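Side-chain contact in acetyltransferase, GNAT family (Listeria monocytogenes str. 4b, PDB 2OH1), which probably transfers an acetyl group from acetyl-coenzyme A to an acceptor that has not been identified: residues A[140-145]-A[153-158]. Residues are numbered along the deposited sequence; the frame is centred on the assembly and turned at random.
Sequences IRLDCI and QMYVRY
Leu142 lays its two methyls over one face of the Tyr155 ring. The pair joins strand 139-145 of the central mixed sheet to helix 149-157, which follows it in the chain; this strand and helix belong to the GNAT acetyltransferase fold. CD1 of Leu142 sits above the middle of the ring, 3.6 Å from its centroid and 12° off the ring normal, a CH-pi contact. CD2 of Leu142 lies over the CD1-CE1 side of the same face, 3.6 Å from CE1 of Tyr155. Cys144, two residues along the strand, meets the ring differently. Its SG lies at the edge, near the ring plane, 3.8 Å from CE2 of Tyr155. This is a sulfur-aromatic contact, with SG 84° off the ring normal. The sulfur stands anti to its own backbone N (chi1 -167°), which places it beside the CD2-CE2 edge of the ring.

All three side chains are buried. Tyr172 of strand 169-175 touches both Leu142 and Cys144, and Phe160 adds to the packing around Leu142. Tyr155 lies on the helix after this strand, where many GNAT enzymes carry a tyrosine thought to act as general acid; whether it does so here is not established. The Tyr155 hydroxyl has a polar partner in this apolar setting, because one water links it to the strand backbone. The water lies 2.8 Å from OH of Tyr155 and donates a hydrogen bond to O of Asp143 at 3.1 Å.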
loop_
_atom_site.group_PDB
_atom_site.type_symbol
_atom_site.label_atom_id
_atom_site.label_comp_id
_atom_site.label_asym_id
_atom_site.label_seq_id
_atom_site.Cartn_x
_atom_site.Cartn_y
_atom_site.Cartn_z
ATOM N N ILE A 140 -3.723 10.862 1.868
ATOM C CA ILE A 140 -3.091 9.546 1.801
ATOM C C ILE A 140 -1.595 9.854 1.638
ATOM O O ILE A 140 -1.219 10.721 0.827
ATOM C CB ILE A 140 -3.522 8.667 0.561
ATOM C CG1 ILE A 140 -5.022 8.410 0.469
ATOM C CG2 ILE A 140 -2.747 7.313 0.523
ATOM C CD1 ILE A 140 -5.645 7.842 1.743
ATOM N N ARG A 141 -0.768 9.132 2.390
ATOM C CA ARG A 141 0.677 9.363 2.461
ATOM C C ARG A 141 1.440 8.097 2.259
ATOM O O ARG A 141 0.963 7.005 2.571
ATOM C CB ARG A 141 1.065 9.995 3.790
ATOM C CG ARG A 141 0.542 11.452 3.872
ATOM C CD ARG A 141 0.817 12.043 5.228
ATOM N NE ARG A 141 0.547 13.478 5.237
ATOM C CZ ARG A 141 0.466 14.208 6.310
ATOM N NH1 ARG A 141 0.554 13.657 7.503
ATOM N NH2 ARG A 141 0.217 15.512 6.177
ATOM N N LEU A 142 2.629 8.261 1.717
ATOM C CA LEU A 142 3.542 7.128 1.632
ATOM C C LEU A 142 4.986 7.632 1.499
ATOM O O LEU A 142 5.224 8.809 1.314
ATOM C CB LEU A 142 3.180 6.215 0.486
ATOM C CG LEU A 142 3.241 6.903 -0.876
ATOM C CD1 LEU A 142 4.673 6.866 -1.468
ATOM C CD2 LEU A 142 2.211 6.326 -1.817
ATOM N N ASP A 143 5.930 6.714 1.717
ATOM C CA ASP A 143 7.355 7.020 1.557
ATOM C C ASP A 143 7.974 6.057 0.533
ATOM O O ASP A 143 7.441 4.992 0.264
ATOM C CB ASP A 143 8.036 6.992 2.919
ATOM C CG ASP A 143 7.928 5.661 3.660
ATOM O OD1 ASP A 143 8.339 4.603 3.118
ATOM O OD2 ASP A 143 7.505 5.637 4.868
ATOM N N CYS A 144 9.084 6.464 -0.073
ATOM C CA CYS A 144 9.725 5.668 -1.135
ATOM C C CYS A 144 11.206 5.885 -1.007
ATOM O O CYS A 144 11.633 6.994 -0.855
ATOM C CB CYS A 144 9.287 6.136 -2.555
ATOM S SG CYS A 144 9.722 5.000 -3.825
ATOM N N ILE A 145 11.959 4.803 -1.065
ATOM C CA ILE A 145 13.393 4.916 -1.086
ATOM C C ILE A 145 13.835 5.874 -2.230
ATOM O O ILE A 145 13.330 5.791 -3.348
ATOM C CB ILE A 145 14.021 3.470 -1.221
ATOM C CG1 ILE A 145 15.491 3.503 -0.896
ATOM C CG2 ILE A 145 13.708 2.836 -2.594
ATOM C CD1 ILE A 145 16.142 2.086 -1.057
ATOM N N GLN A 153 8.755 7.399 -9.894
ATOM C CA GLN A 153 8.015 7.870 -11.091
ATOM C C GLN A 153 6.540 7.472 -11.009
ATOM O O GLN A 153 5.652 8.243 -11.365
ATOM C CB GLN A 153 8.587 7.338 -12.400
ATOM C CG GLN A 153 9.839 7.963 -12.812
ATOM C CD GLN A 153 10.534 7.243 -13.986
ATOM O OE1 GLN A 153 10.764 6.027 -13.953
ATOM N NE2 GLN A 153 10.935 8.010 -14.977
HETATM N N MSE A 154 6.309 6.251 -10.514
HETATM C CA MSE A 154 4.962 5.708 -10.447
HETATM C C MSE A 154 4.102 6.538 -9.509
HETATM O O MSE A 154 3.006 6.949 -9.818
HETATM C CB MSE A 154 5.021 4.248 -10.016
HETATM C CG MSE A 154 3.665 3.623 -10.048
HETATM SE SE MSE A 154 3.554 1.859 -9.232
HETATM C CE MSE A 154 3.344 2.508 -7.455
ATOM N N TYR A 155 4.614 6.811 -8.319
ATOM C CA TYR A 155 3.826 7.601 -7.394
ATOM C C TYR A 155 3.477 8.991 -7.946
ATOM O O TYR A 155 2.388 9.499 -7.760
ATOM C CB TYR A 155 4.529 7.708 -6.034
ATOM C CG TYR A 155 4.656 6.370 -5.330
ATOM C CD1 TYR A 155 3.550 5.543 -5.188
ATOM C CD2 TYR A 155 5.841 5.964 -4.771
ATOM C CE1 TYR A 155 3.640 4.333 -4.487
ATOM C CE2 TYR A 155 5.949 4.768 -4.106
ATOM C CZ TYR A 155 4.844 3.965 -3.949
ATOM O OH TYR A 155 4.991 2.777 -3.225
ATOM N N VAL A 156 4.437 9.621 -8.605
ATOM C CA VAL A 156 4.149 10.921 -9.219
ATOM C C VAL A 156 3.069 10.782 -10.307
ATOM O O VAL A 156 2.132 11.566 -10.389
ATOM C CB VAL A 156 5.452 11.552 -9.751
ATOM C CG1 VAL A 156 5.158 12.850 -10.610
ATOM C CG2 VAL A 156 6.433 11.744 -8.582
ATOM N N ARG A 157 3.208 9.771 -11.142
ATOM C CA ARG A 157 2.256 9.494 -12.222
ATOM C C ARG A 157 0.853 9.266 -11.657
ATOM O O ARG A 157 -0.135 9.687 -12.262
ATOM C CB ARG A 157 2.705 8.263 -12.979
ATOM C CG ARG A 157 1.975 8.048 -14.255
ATOM C CD ARG A 157 2.745 7.106 -15.143
ATOM N NE ARG A 157 2.770 5.765 -14.578
ATOM C CZ ARG A 157 3.867 5.123 -14.176
ATOM N NH1 ARG A 157 5.070 5.674 -14.275
ATOM N NH2 ARG A 157 3.753 3.894 -13.687
ATOM N N TYR A 158 0.779 8.634 -10.494
ATOM C CA TYR A 158 -0.496 8.397 -9.806
ATOM C C TYR A 158 -1.052 9.610 -9.051
ATOM O O TYR A 158 -2.071 9.502 -8.371
ATOM C CB TYR A 158 -0.376 7.226 -8.833
ATOM C CG TYR A 158 -0.147 5.834 -9.419
ATOM C CD1 TYR A 158 -0.162 5.547 -10.791
ATOM C CD2 TYR A 158 -0.027 4.753 -8.533
ATOM C CE1 TYR A 158 0.033 4.225 -11.247
ATOM C CE2 TYR A 158 0.156 3.478 -8.979
ATOM C CZ TYR A 158 0.180 3.212 -10.314
ATOM O OH TYR A 158 0.338 1.911 -10.745
HETATM O O HOH W 1 7.198 2.569 -1.590
#